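Local coordinates for protein hydrolase, haloacid dehalogenase-like family (Chlorobaculum tepidum, PDB 2HCF) that binds magnesium and probably works as a hydrolase of the haloacid dehalogenase superfamily, at residues Tyr34-Ser39 with Glu56-Val61; Gly97-Leu102 with Pro131-Tyr136; Phe139-Asp144 with Leu157-Arg162. One frame throughout, in Å; residues are numbered along the deposited sequence.

How the contacts relate
The three contacts follow one another along the chain, contact 1 closing before contact 2 opens and contact 2 before contact 3. Contact 1 stands apart in the helical part built from helices 21-34, 50-59 and 65-86, probably the cap of the HAD fold; its centre is about 35 Å from that of contact 2 and about 30 Å from that of contact 3. Contacts 2 and 3 belong to the parallel-sheet core, with centres about 19 Å apart, and adjoin in sequence. Together they fix the chain running out of helix 121-129, through edge strand 140-141, to helix 152-164. D10, D12 and D178 hold magnesium in this core.

Contact 1: residues Tyr34-Ser39 with Glu56-Val61; sequences YGTEGS and EVLSNV
G38 and L58 bring their CA atoms to within 4.6 Å, where the loop after helix 21-34 runs across the C-terminal part of helix 50-59. S39 N donates to V57 O at 3.0 Å; V61 N has turned to L58 O, so the loop supplies the amide for this carbonyl. G38 lies over the same oxygen, and a side chain there would run straight into it. N60 adds a second bond from its side chain: N60 ND2 reaches S39 O at 2.7 Å, in the carbonyl plane and nearly in the plane of its own amide, which fixes how that amide is turned.

The apolar half hangs on L58. Its CG stands anti to the carbonyl carbon (chi1 -65°), which swings the two methyls back toward the loop: L58 CD1 sits over one face of the Y34 ring, 3.6 Å from the centroid in a CH-pi contact, while L58 CD2 passes T36 CG2 at 4.1 Å. V61 CG1 is pressed tightly on S39 CB at 3.4 Å. Within the loop, G38 N donates to T36 OG1, an ST turn that shapes the chain just before the crossing.

The hydroxyl of Y34 bonds to I68 O, and its ring also touches K71 and A75, all on helix 65-86. V57 leans on L30 of helix 21-34, so the crossing ties together the three helices of the probable cap.

Contact 2: residues Gly97-Leu102 with Pro131-Tyr136; sequences GVRELL and PGIDHY
Where a Schellman motif ends helix 121-129, the carbonyls of P131 and G132 face R99 on the first turn of helix 98-106. The R99 guanidinium grips P131 O end-on with two nitrogens, NH2 at 3.0 Å and NH1 at 3.2 Å, and both bonds lie in the carbonyl plane and close to the plane of the guanidinium. R99 NH1 also makes a weak bond to G132 O, at 3.3 Å and with a poor angle of 120°. R99 CG leaves anti to the backbone N (chi1 -167°), and a bend at chi3 turns the end of the chain onto this turn.

G132, at positive phi, is the C-prime residue of the motif: its N bonds to K129 O, and I133 N bonds to L128 O. The N-H groups of G132 and I133 are thus used inside the turn, while R99 takes the carbonyls of P131 and G132. A leucine in place of R99 would probably leave P131 O without its two donors and the water beside it without its N-H partner. That water accepts from R99 NH1 at 3.0 Å and also bonds to H135 NE2 and Y136 OH, bridging the helix to both rings.

Beneath the polar edge, L102 CB stands squarely over the centre of the Y136 ring, 3.7 Å from the centroid, while H135 CE1 covers the opposite face. L102 CD1 lies on the same side of the ring as L102 CB, out over its rim, 3.7 Å from Y136 CD2, and also meets I133 CD1, which in turn touches V98 CG1 at 4.1 Å. I133 and P131 also pack on L94 of strand 92-94, and V98 on L15.

Contact 3: residues Phe139-Asp144 with Leu157-Arg162; sequences FGAFAD and LERARR
R159 reaches from helix 152-164 to edge strand 140-141 and donates from NH1 to G140 O at 2.9 Å. The bond is fairly straight, with an N-H...O angle of 152°: the oxygen lies 1° out of the guanidinium plane, and the N-H meets it in the carbonyl plane, on a lone pair. The chain of R159 is extended from CG to NE, and at its root R159 CB lies 3.9 Å from F139 CD2. F139 CB is directed at the helix, and with CG between the backbone N and the carbonyl carbon (chi1 81°) F139 CZ comes 3.8 Å from A160 CB. At G140 a side chain would strike F142 CZ.

Farther out, D145 forms a salt bridge with NH1 of R159 and accepts from F142 N, so one carboxylate steadies both the arginine and the strand's exit. F139 and A141 bond through their backbones to L115 of strand 111-116, while F139 packs on L6 and L8 of strand 5-9, and A160 on L6. The helix therefore covers the sheet on its crossover from strand 140-141 toward strand 173-177, as in a Rossmann-like core.

D145 probably offsets the charge of R159, while G140 O accepts from the same nitrogen, NH1; together they are likely to hold the guanidinium's orientation beside the apolar contacts of F139 and A160.

Contact 1: residues Tyr34-Ser39 with Glu56-Val61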
ATOM      1  N   TYR A  34       7.730  13.422  19.954  1.00 18.30           N
ATOM      2  CA  TYR A  34       7.818  12.693  21.220  1.00 18.66           C
ATOM      3  C   TYR A  34       9.176  12.795  21.938  1.00 18.93           C
ATOM      4  O   TYR A  34       9.293  12.373  23.091  1.00 18.86           O
ATOM      5  CB  TYR A  34       7.530  11.209  20.986  1.00 18.33           C
ATOM      6  CG  TYR A  34       6.151  10.895  20.460  1.00 18.50           C
ATOM      7  CD1 TYR A  34       5.066  10.766  21.321  1.00 19.35           C
ATOM      8  CD2 TYR A  34       5.942  10.700  19.098  1.00 19.63           C
ATOM      9  CE1 TYR A  34       3.797  10.444  20.827  1.00 19.67           C
ATOM     10  CE2 TYR A  34       4.698  10.386  18.603  1.00 18.14           C
ATOM     11  CZ  TYR A  34       3.634  10.253  19.462  1.00 18.91           C
ATOM     12  OH  TYR A  34       2.404   9.958  18.941  1.00 18.24           O
ATOM     13  N   GLY A  35      10.201  13.308  21.254  1.00 19.18           N
ATOM     14  CA  GLY A  35      11.559  13.327  21.793  1.00 19.40           C
ATOM     15  C   GLY A  35      12.428  12.117  21.433  1.00 19.75           C
ATOM     16  O   GLY A  35      13.638  12.163  21.569  1.00 19.63           O
ATOM     17  N   THR A  36      11.812  11.039  20.967  1.00 19.68           N
ATOM     18  CA  THR A  36      12.518   9.814  20.641  1.00 20.15           C
ATOM     19  C   THR A  36      12.002   9.264  19.319  1.00 21.43           C
ATOM     20  O   THR A  36      10.838   9.443  18.991  1.00 20.78           O
ATOM     21  CB  THR A  36      12.333   8.761  21.733  1.00 19.39           C
ATOM     22  OG1 THR A  36      13.065   7.580  21.385  1.00 18.86           O
ATOM     23  CG2 THR A  36      10.866   8.414  21.946  1.00 20.70           C
ATOM     24  N   GLU A  37      12.889   8.612  18.572  1.00 22.59           N
ATOM     25  CA  GLU A  37      12.494   7.867  17.374  1.00 24.15           C
ATOM     26  C   GLU A  37      12.038   6.468  17.701  1.00 24.24           C
ATOM     27  O   GLU A  37      11.662   5.713  16.816  1.00 23.67           O
ATOM     28  CB  GLU A  37      13.630   7.808  16.337  1.00 24.30           C
ATOM     29  CG  GLU A  37      14.938   7.153  16.805  1.00 26.05           C
ATOM     30  CD  GLU A  37      15.931   6.941  15.654  1.00 27.55           C
ATOM     31  OE1 GLU A  37      15.831   5.904  14.963  1.00 34.65           O
ATOM     32  OE2 GLU A  37      16.818   7.801  15.448  1.00 33.64           O
ATOM     33  N   GLY A  38      12.034   6.119  18.979  1.00 25.20           N
ATOM     34  CA  GLY A  38      11.647   4.808  19.364  1.00 26.94           C
ATOM     35  C   GLY A  38      12.763   3.861  19.012  1.00 28.58           C
ATOM     36  O   GLY A  38      13.926   4.256  18.923  1.00 28.59           O
ATOM     37  N   SER A  39      12.402   2.605  18.820  1.00 30.97           N
ATOM     38  CA  SER A  39      13.372   1.557  18.616  1.00 33.27           C
ATOM     39  C   SER A  39      12.711   0.381  17.940  1.00 35.23           C
ATOM     40  O   SER A  39      11.748  -0.175  18.456  1.00 35.64           O
ATOM     41  CB  SER A  39      13.966   1.114  19.977  1.00 33.46           C
ATOM     42  OG  SER A  39      15.084   0.260  19.819  1.00 33.11           O
ATOM     43  N   GLU A  56       4.218   0.717  17.326  1.00 19.67           N
ATOM     44  CA  GLU A  56       5.186  -0.326  17.615  1.00 20.46           C
ATOM     45  C   GLU A  56       6.519   0.258  18.059  1.00 19.01           C
ATOM     46  O   GLU A  56       6.970  -0.031  19.139  1.00 18.50           O
ATOM     47  CB  GLU A  56       5.370  -1.301  16.445  1.00 20.84           C
ATOM     48  CG  GLU A  56       6.341  -2.449  16.808  1.00 22.36           C
ATOM     49  CD  GLU A  56       6.293  -3.646  15.856  1.00 25.36           C
ATOM     50  OE1 GLU A  56       5.461  -3.671  14.913  1.00 31.52           O
ATOM     51  OE2 GLU A  56       7.103  -4.578  16.069  1.00 30.65           O
ATOM     52  N   VAL A  57       7.118   1.122  17.263  1.00 18.78           N
ATOM     53  CA  VAL A  57       8.463   1.620  17.594  1.00 18.27           C
ATOM     54  C   VAL A  57       8.519   2.446  18.890  1.00 17.93           C
ATOM     55  O   VAL A  57       9.542   2.437  19.597  1.00 17.01           O
ATOM     56  CB  VAL A  57       9.083   2.389  16.412  1.00 18.55           C
ATOM     57  CG1 VAL A  57       9.055   1.521  15.150  1.00 19.44           C
ATOM     58  CG2 VAL A  57       8.372   3.692  16.184  1.00 19.56           C
ATOM     59  N   LEU A  58       7.425   3.156  19.195  1.00 17.03           N
ATOM     60  CA  LEU A  58       7.292   3.907  20.433  1.00 16.81           C
ATOM     61  C   LEU A  58       6.972   3.013  21.607  1.00 17.88           C
ATOM     62  O   LEU A  58       7.535   3.175  22.700  1.00 18.09           O
ATOM     63  CB  LEU A  58       6.238   5.011  20.308  1.00 17.03           C
ATOM     64  CG  LEU A  58       6.627   6.109  19.294  1.00 17.10           C
ATOM     65  CD1 LEU A  58       5.517   7.139  19.160  1.00 18.66           C
ATOM     66  CD2 LEU A  58       7.930   6.771  19.684  1.00 18.80           C
ATOM     67  N   SER A  59       6.075   2.059  21.424  1.00 18.43           N
ATOM     68  CA  SER A  59       5.764   1.181  22.531  1.00 18.61           C
ATOM     69  C   SER A  59       7.001   0.321  22.935  1.00 18.20           C
ATOM     70  O   SER A  59       7.157  -0.032  24.109  1.00 17.68           O
ATOM     71  CB  SER A  59       4.533   0.337  22.210  1.00 19.80           C
ATOM     72  OG  SER A  59       4.850  -0.604  21.215  1.00 22.81           O
ATOM     73  N   ASN A  60       7.881   0.026  21.963  1.00 18.30           N
ATOM     74  CA  ASN A  60       9.157  -0.674  22.202  1.00 18.27           C
ATOM     75  C   ASN A  60      10.062   0.040  23.206  1.00 18.35           C
ATOM     76  O   ASN A  60      10.805  -0.617  23.942  1.00 18.66           O
ATOM     77  CB  ASN A  60       9.938  -0.868  20.884  1.00 18.83           C
ATOM     78  CG  ASN A  60       9.404  -2.003  20.021  1.00 20.12           C
ATOM     79  OD1 ASN A  60       8.653  -2.857  20.489  1.00 17.44           O
ATOM     80  ND2 ASN A  60       9.834  -2.035  18.748  1.00 16.66           N
ATOM     81  N   VAL A  61      10.018   1.374  23.246  1.00 17.45           N
ATOM     82  CA  VAL A  61      10.826   2.102  24.205  1.00 17.66           C
ATOM     83  C   VAL A  61      10.071   2.459  25.504  1.00 17.27           C
ATOM     84  O   VAL A  61      10.607   3.164  26.345  1.00 17.95           O
ATOM     85  CB  VAL A  61      11.523   3.335  23.574  1.00 17.67           C
ATOM     86  CG1 VAL A  61      12.425   2.905  22.469  1.00 18.52           C
ATOM     87  CG2 VAL A  61      10.532   4.366  23.088  1.00 17.54           C
TER

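Contact 2: residues Gly97-Leu102 with Pro131-Tyr136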
ATOM      1  N   GLY A  97       7.916  -2.900 -15.250  1.00 18.28           N
ATOM      2  CA  GLY A  97       6.629  -3.080 -15.954  1.00 18.53           C
ATOM      3  C   GLY A  97       5.420  -2.334 -15.402  1.00 18.79           C
ATOM      4  O   GLY A  97       4.308  -2.446 -15.930  1.00 18.23           O
ATOM      5  N   VAL A  98       5.634  -1.554 -14.348  1.00 18.67           N
ATOM      6  CA  VAL A  98       4.530  -0.925 -13.620  1.00 18.68           C
ATOM      7  C   VAL A  98       3.756   0.104 -14.465  1.00 19.16           C
ATOM      8  O   VAL A  98       2.530   0.065 -14.515  1.00 19.27           O
ATOM      9  CB  VAL A  98       5.054  -0.296 -12.326  1.00 18.18           C
ATOM     10  CG1 VAL A  98       4.054   0.738 -11.742  1.00 18.97           C
ATOM     11  CG2 VAL A  98       5.398  -1.394 -11.351  1.00 20.54           C
ATOM     12  N   ARG A  99       4.463   1.009 -15.144  1.00 19.23           N
ATOM     13  CA  ARG A  99       3.761   2.048 -15.908  1.00 19.68           C
ATOM     14  C   ARG A  99       2.958   1.415 -17.057  1.00 19.84           C
ATOM     15  O   ARG A  99       1.816   1.774 -17.297  1.00 18.76           O
ATOM     16  CB  ARG A  99       4.703   3.138 -16.425  1.00 20.16           C
ATOM     17  CG  ARG A  99       3.927   4.385 -16.944  1.00 19.55           C
ATOM     18  CD  ARG A  99       4.785   5.461 -17.589  1.00 21.45           C
ATOM     19  NE  ARG A  99       5.949   5.824 -16.778  1.00 22.58           N
ATOM     20  CZ  ARG A  99       5.951   6.727 -15.793  1.00 25.73           C
ATOM     21  NH1 ARG A  99       4.854   7.420 -15.467  1.00 26.96           N
ATOM     22  NH2 ARG A  99       7.074   6.946 -15.130  1.00 26.64           N
ATOM     23  N   GLU A 100       3.572   0.433 -17.723  1.00 20.82           N
ATOM     24  CA  GLU A 100       2.947  -0.322 -18.803  1.00 21.16           C
ATOM     25  C   GLU A 100       1.670  -1.019 -18.323  1.00 21.00           C
ATOM     26  O   GLU A 100       0.663  -1.005 -19.012  1.00 20.66           O
ATOM     27  CB  GLU A 100       3.920  -1.364 -19.359  1.00 21.91           C
ATOM     28  CG  GLU A 100       5.187  -0.787 -20.020  1.00 24.64           C
ATOM     29  CD  GLU A 100       6.289  -0.344 -19.032  1.00 28.56           C
ATOM     30  OE1 GLU A 100       6.169  -0.530 -17.786  1.00 28.06           O
ATOM     31  OE2 GLU A 100       7.293   0.218 -19.524  1.00 33.62           O
ATOM     32  N   LEU A 101       1.721  -1.579 -17.124  1.00 19.74           N
ATOM     33  CA  LEU A 101       0.598  -2.329 -16.584  1.00 20.26           C
ATOM     34  C   LEU A 101      -0.555  -1.384 -16.225  1.00 21.12           C
ATOM     35  O   LEU A 101      -1.726  -1.671 -16.478  1.00 21.83           O
ATOM     36  CB  LEU A 101       1.035  -3.109 -15.337  1.00 20.49           C
ATOM     37  CG  LEU A 101      -0.047  -3.910 -14.604  1.00 19.59           C
ATOM     38  CD1 LEU A 101      -0.722  -4.916 -15.530  1.00 20.61           C
ATOM     39  CD2 LEU A 101       0.509  -4.609 -13.363  1.00 20.14           C
ATOM     40  N   LEU A 102      -0.217  -0.258 -15.608  1.00 21.32           N
ATOM     41  CA  LEU A 102      -1.212   0.712 -15.195  1.00 21.94           C
ATOM     42  C   LEU A 102      -1.870   1.358 -16.419  1.00 23.17           C
ATOM     43  O   LEU A 102      -3.068   1.554 -16.422  1.00 23.64           O
ATOM     44  CB  LEU A 102      -0.586   1.751 -14.266  1.00 20.90           C
ATOM     45  CG  LEU A 102      -0.175   1.248 -12.871  1.00 21.64           C
ATOM     46  CD1 LEU A 102       0.389   2.344 -12.014  1.00 19.31           C
ATOM     47  CD2 LEU A 102      -1.317   0.591 -12.137  1.00 21.17           C
ATOM     48  N   PRO A 131       7.289   9.762  -9.510  1.00 18.32           N
ATOM     49  CA  PRO A 131       7.394   9.151 -10.841  1.00 19.24           C
ATOM     50  C   PRO A 131       6.169   9.306 -11.777  1.00 19.57           C
ATOM     51  O   PRO A 131       6.167   8.775 -12.887  1.00 20.41           O
ATOM     52  CB  PRO A 131       7.643   7.674 -10.506  1.00 19.16           C
ATOM     53  CG  PRO A 131       6.906   7.484  -9.277  1.00 18.03           C
ATOM     54  CD  PRO A 131       7.022   8.749  -8.488  1.00 19.18           C
ATOM     55  N   GLY A 132       5.147  10.041 -11.363  1.00 19.05           N
ATOM     56  CA  GLY A 132       4.037  10.365 -12.256  1.00 19.77           C
ATOM     57  C   GLY A 132       3.064   9.241 -12.544  1.00 19.06           C
ATOM     58  O   GLY A 132       2.619   9.093 -13.700  1.00 18.83           O
ATOM     59  N   ILE A 133       2.753   8.444 -11.513  1.00 19.04           N
ATOM     60  CA  ILE A 133       1.750   7.402 -11.637  1.00 19.66           C
ATOM     61  C   ILE A 133       0.604   7.548 -10.626  1.00 19.36           C
ATOM     62  O   ILE A 133      -0.151   6.613 -10.418  1.00 19.24           O
ATOM     63  CB  ILE A 133       2.347   5.954 -11.507  1.00 19.62           C
ATOM     64  CG1 ILE A 133       3.039   5.761 -10.172  1.00 20.09           C
ATOM     65  CG2 ILE A 133       3.333   5.666 -12.635  1.00 20.52           C
ATOM     66  CD1 ILE A 133       3.224   4.329  -9.851  1.00 20.30           C
ATOM     67  N   ASP A 134       0.482   8.706  -9.990  1.00 19.68           N
ATOM     68  CA  ASP A 134      -0.621   8.939  -9.033  1.00 18.87           C
ATOM     69  C   ASP A 134      -1.957   9.078  -9.761  1.00 18.52           C
ATOM     70  O   ASP A 134      -3.014   8.662  -9.250  1.00 18.00           O
ATOM     71  CB  ASP A 134      -0.320  10.190  -8.196  1.00 19.31           C
ATOM     72  CG  ASP A 134      -1.441  10.549  -7.224  1.00 20.44           C
ATOM     73  OD1 ASP A 134      -1.687   9.767  -6.294  1.00 19.58           O
ATOM     74  OD2 ASP A 134      -2.069  11.615  -7.381  1.00 21.13           O
ATOM     75  N   HIS A 135      -1.906   9.705 -10.941  1.00 18.79           N
ATOM     76  CA  HIS A 135      -3.086  10.021 -11.760  1.00 18.88           C
ATOM     77  C   HIS A 135      -3.941   8.765 -12.104  1.00 19.91           C
ATOM     78  O   HIS A 135      -5.161   8.865 -12.339  1.00 20.25           O
ATOM     79  CB  HIS A 135      -2.642  10.808 -13.011  1.00 18.99           C
ATOM     80  CG  HIS A 135      -1.823   9.997 -13.964  1.00 16.89           C
ATOM     81  ND1 HIS A 135      -2.394   9.182 -14.915  1.00 14.19           N
ATOM     82  CD2 HIS A 135      -0.482   9.821 -14.070  1.00 17.87           C
ATOM     83  CE1 HIS A 135      -1.442   8.541 -15.570  1.00 14.53           C
ATOM     84  NE2 HIS A 135      -0.274   8.896 -15.062  1.00 16.10           N
ATOM     85  N   TYR A 136      -3.340   7.583 -12.062  1.00 19.28           N
ATOM     86  CA  TYR A 136      -4.074   6.353 -12.332  1.00 19.51           C
ATOM     87  C   TYR A 136      -5.093   5.962 -11.239  1.00 19.07           C
ATOM     88  O   TYR A 136      -5.966   5.124 -11.473  1.00 19.60           O
ATOM     89  CB  TYR A 136      -3.111   5.166 -12.478  1.00 19.65           C
ATOM     90  CG  TYR A 136      -2.208   5.226 -13.662  1.00 19.88           C
ATOM     91  CD1 TYR A 136      -2.695   5.009 -14.953  1.00 18.91           C
ATOM     92  CD2 TYR A 136      -0.849   5.507 -13.506  1.00 19.06           C
ATOM     93  CE1 TYR A 136      -1.844   5.084 -16.045  1.00 20.00           C
ATOM     94  CE2 TYR A 136      -0.006   5.567 -14.586  1.00 20.59           C
ATOM     95  CZ  TYR A 136      -0.495   5.354 -15.841  1.00 18.22           C
ATOM     96  OH  TYR A 136       0.378   5.449 -16.900  1.00 21.32           O
TER
HETATM   97  O   HOH W   1       2.070   7.428 -16.463  1.00 25.43           O

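Contact 3: residues Phe139-Asp144 with Leu157-Arg162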
ATOM      1  N   PHE A 139      -9.130   6.660  -6.119  1.00 17.30           N
ATOM      2  CA  PHE A 139      -9.534   6.507  -4.730  1.00 17.55           C
ATOM      3  C   PHE A 139      -8.679   5.434  -4.102  1.00 16.74           C
ATOM      4  O   PHE A 139      -7.905   4.775  -4.806  1.00 17.19           O
ATOM      5  CB  PHE A 139     -11.025   6.090  -4.625  1.00 18.20           C
ATOM      6  CG  PHE A 139     -11.256   4.625  -4.836  1.00 17.96           C
ATOM      7  CD1 PHE A 139     -11.064   4.063  -6.066  1.00 18.41           C
ATOM      8  CD2 PHE A 139     -11.604   3.796  -3.782  1.00 19.44           C
ATOM      9  CE1 PHE A 139     -11.232   2.712  -6.269  1.00 16.65           C
ATOM     10  CE2 PHE A 139     -11.768   2.439  -3.983  1.00 19.57           C
ATOM     11  CZ  PHE A 139     -11.593   1.902  -5.204  1.00 18.48           C
ATOM     12  N   GLY A 140      -8.842   5.188  -2.797  1.00 16.29           N
ATOM     13  CA  GLY A 140      -8.204   4.029  -2.185  1.00 16.87           C
ATOM     14  C   GLY A 140      -8.603   3.862  -0.731  1.00 17.02           C
ATOM     15  O   GLY A 140      -9.497   4.576  -0.258  1.00 17.64           O
ATOM     16  N   ALA A 141      -8.032   2.861  -0.045  1.00 16.47           N
ATOM     17  CA  ALA A 141      -8.048   2.819   1.376  1.00 17.13           C
ATOM     18  C   ALA A 141      -6.595   2.901   1.854  1.00 18.37           C
ATOM     19  O   ALA A 141      -5.682   2.301   1.231  1.00 18.04           O
ATOM     20  CB  ALA A 141      -8.720   1.549   1.880  1.00 17.79           C
ATOM     21  N   PHE A 142      -6.391   3.652   2.946  1.00 18.71           N
ATOM     22  CA  PHE A 142      -5.066   4.082   3.418  1.00 18.88           C
ATOM     23  C   PHE A 142      -4.890   3.961   4.934  1.00 19.31           C
ATOM     24  O   PHE A 142      -5.835   3.610   5.684  1.00 19.28           O
ATOM     25  CB  PHE A 142      -4.826   5.534   3.012  1.00 18.45           C
ATOM     26  CG  PHE A 142      -5.109   5.835   1.564  1.00 18.70           C
ATOM     27  CD1 PHE A 142      -4.107   5.733   0.618  1.00 19.42           C
ATOM     28  CD2 PHE A 142      -6.374   6.268   1.154  1.00 18.09           C
ATOM     29  CE1 PHE A 142      -4.370   6.030  -0.746  1.00 18.19           C
ATOM     30  CE2 PHE A 142      -6.633   6.580  -0.216  1.00 16.65           C
ATOM     31  CZ  PHE A 142      -5.629   6.428  -1.143  1.00 16.52           C
ATOM     32  N   ALA A 143      -3.685   4.277   5.419  1.00 19.80           N
ATOM     33  CA  ALA A 143      -3.410   4.247   6.871  1.00 19.90           C
ATOM     34  C   ALA A 143      -4.200   5.301   7.647  1.00 19.85           C
ATOM     35  O   ALA A 143      -4.315   5.226   8.872  1.00 20.49           O
ATOM     36  CB  ALA A 143      -1.926   4.384   7.171  1.00 20.18           C
ATOM     37  N   ASP A 144      -4.751   6.282   6.952  1.00 19.95           N
ATOM     38  CA  ASP A 144      -5.692   7.194   7.608  1.00 20.50           C
ATOM     39  C   ASP A 144      -6.945   6.479   8.100  1.00 20.33           C
ATOM     40  O   ASP A 144      -7.628   6.958   9.005  1.00 19.77           O
ATOM     41  CB  ASP A 144      -6.062   8.317   6.675  1.00 20.77           C
ATOM     42  CG  ASP A 144      -4.864   8.833   5.918  1.00 21.91           C
ATOM     43  OD1 ASP A 144      -4.468   8.138   4.976  1.00 23.38           O
ATOM     44  OD2 ASP A 144      -4.313   9.905   6.250  1.00 27.84           O
ATOM     45  N   LEU A 157     -13.915  -1.539  -0.696  1.00 17.49           N
ATOM     46  CA  LEU A 157     -15.083  -2.071  -1.415  1.00 17.69           C
ATOM     47  C   LEU A 157     -16.302  -1.112  -1.336  1.00 17.97           C
ATOM     48  O   LEU A 157     -16.946  -0.800  -2.348  1.00 17.92           O
ATOM     49  CB  LEU A 157     -15.438  -3.460  -0.885  1.00 18.50           C
ATOM     50  CG  LEU A 157     -16.639  -4.106  -1.564  1.00 18.27           C
ATOM     51  CD1 LEU A 157     -16.451  -4.221  -3.065  1.00 18.58           C
ATOM     52  CD2 LEU A 157     -16.867  -5.458  -0.944  1.00 18.68           C
ATOM     53  N   GLU A 158     -16.580  -0.602  -0.141  1.00 17.74           N
ATOM     54  CA  GLU A 158     -17.675   0.353   0.060  1.00 17.62           C
ATOM     55  C   GLU A 158     -17.488   1.611  -0.777  1.00 16.68           C
ATOM     56  O   GLU A 158     -18.437   2.086  -1.407  1.00 16.00           O
ATOM     57  CB  GLU A 158     -17.794   0.712   1.516  1.00 17.56           C
ATOM     58  CG  GLU A 158     -19.059   1.423   1.882  1.00 20.03           C
ATOM     59  CD  GLU A 158     -19.211   1.544   3.376  1.00 21.12           C
ATOM     60  OE1 GLU A 158     -18.350   2.202   3.997  1.00 22.75           O
ATOM     61  OE2 GLU A 158     -20.159   0.921   3.938  1.00 25.92           O
ATOM     62  N   ARG A 159     -16.277   2.141  -0.772  1.00 16.52           N
ATOM     63  CA  ARG A 159     -15.967   3.335  -1.563  1.00 17.05           C
ATOM     64  C   ARG A 159     -16.123   3.088  -3.054  1.00 17.38           C
ATOM     65  O   ARG A 159     -16.613   3.948  -3.782  1.00 18.40           O
ATOM     66  CB  ARG A 159     -14.550   3.852  -1.242  1.00 16.74           C
ATOM     67  CG  ARG A 159     -14.461   4.462   0.142  1.00 16.38           C
ATOM     68  CD  ARG A 159     -13.043   4.952   0.503  1.00 17.89           C
ATOM     69  NE  ARG A 159     -13.056   5.450   1.876  1.00 17.66           N
ATOM     70  CZ  ARG A 159     -11.992   5.615   2.651  1.00 21.10           C
ATOM     71  NH1 ARG A 159     -10.763   5.378   2.195  1.00 20.30           N
ATOM     72  NH2 ARG A 159     -12.179   6.016   3.909  1.00 20.98           N
ATOM     73  N   ALA A 160     -15.676   1.935  -3.527  1.00 17.69           N
ATOM     74  CA  ALA A 160     -15.761   1.624  -4.957  1.00 18.20           C
ATOM     75  C   ALA A 160     -17.242   1.531  -5.383  1.00 19.11           C
ATOM     76  O   ALA A 160     -17.653   2.073  -6.403  1.00 19.06           O
ATOM     77  CB  ALA A 160     -15.028   0.316  -5.241  1.00 18.10           C
ATOM     78  N   ARG A 161     -18.029   0.831  -4.581  1.00 20.66           N
ATOM     79  CA  ARG A 161     -19.467   0.643  -4.833  1.00 22.18           C
ATOM     80  C   ARG A 161     -20.236   1.991  -4.872  1.00 22.11           C
ATOM     81  O   ARG A 161     -21.101   2.195  -5.724  1.00 22.49           O
ATOM     82  CB  ARG A 161     -19.998  -0.311  -3.766  1.00 22.28           C
ATOM     83  CG  ARG A 161     -21.417  -0.703  -3.885  1.00 25.56           C
ATOM     84  CD  ARG A 161     -21.801  -1.776  -2.844  1.00 26.30           C
ATOM     85  NE  ARG A 161     -23.249  -1.849  -2.693  1.00 30.71           N
ATOM     86  CZ  ARG A 161     -23.916  -2.853  -2.122  1.00 32.68           C
ATOM     87  NH1 ARG A 161     -23.275  -3.889  -1.599  1.00 33.51           N
ATOM     88  NH2 ARG A 161     -25.248  -2.813  -2.074  1.00 32.49           N
ATOM     89  N   ARG A 162     -19.885   2.915  -3.981  1.00 22.00           N
ATOM     90  CA  ARG A 162     -20.499   4.231  -3.938  1.00 22.28           C
ATOM     91  C   ARG A 162     -20.088   5.067  -5.158  1.00 22.65           C
ATOM     92  O   ARG A 162     -20.822   5.946  -5.601  1.00 21.85           O
ATOM     93  CB  ARG A 162     -20.129   4.953  -2.644  1.00 21.89           C
ATOM     94  CG  ARG A 162     -20.855   4.423  -1.434  1.00 22.56           C
ATOM     95  CD  ARG A 162     -20.262   5.003  -0.203  1.00 24.06           C
ATOM     96  NE  ARG A 162     -20.957   4.551   0.987  1.00 25.85           N
ATOM     97  CZ  ARG A 162     -20.521   4.738   2.231  1.00 25.88           C
ATOM     98  NH1 ARG A 162     -19.377   5.360   2.488  1.00 29.24           N
ATOM     99  NH2 ARG A 162     -21.248   4.303   3.228  1.00 26.77           N
TER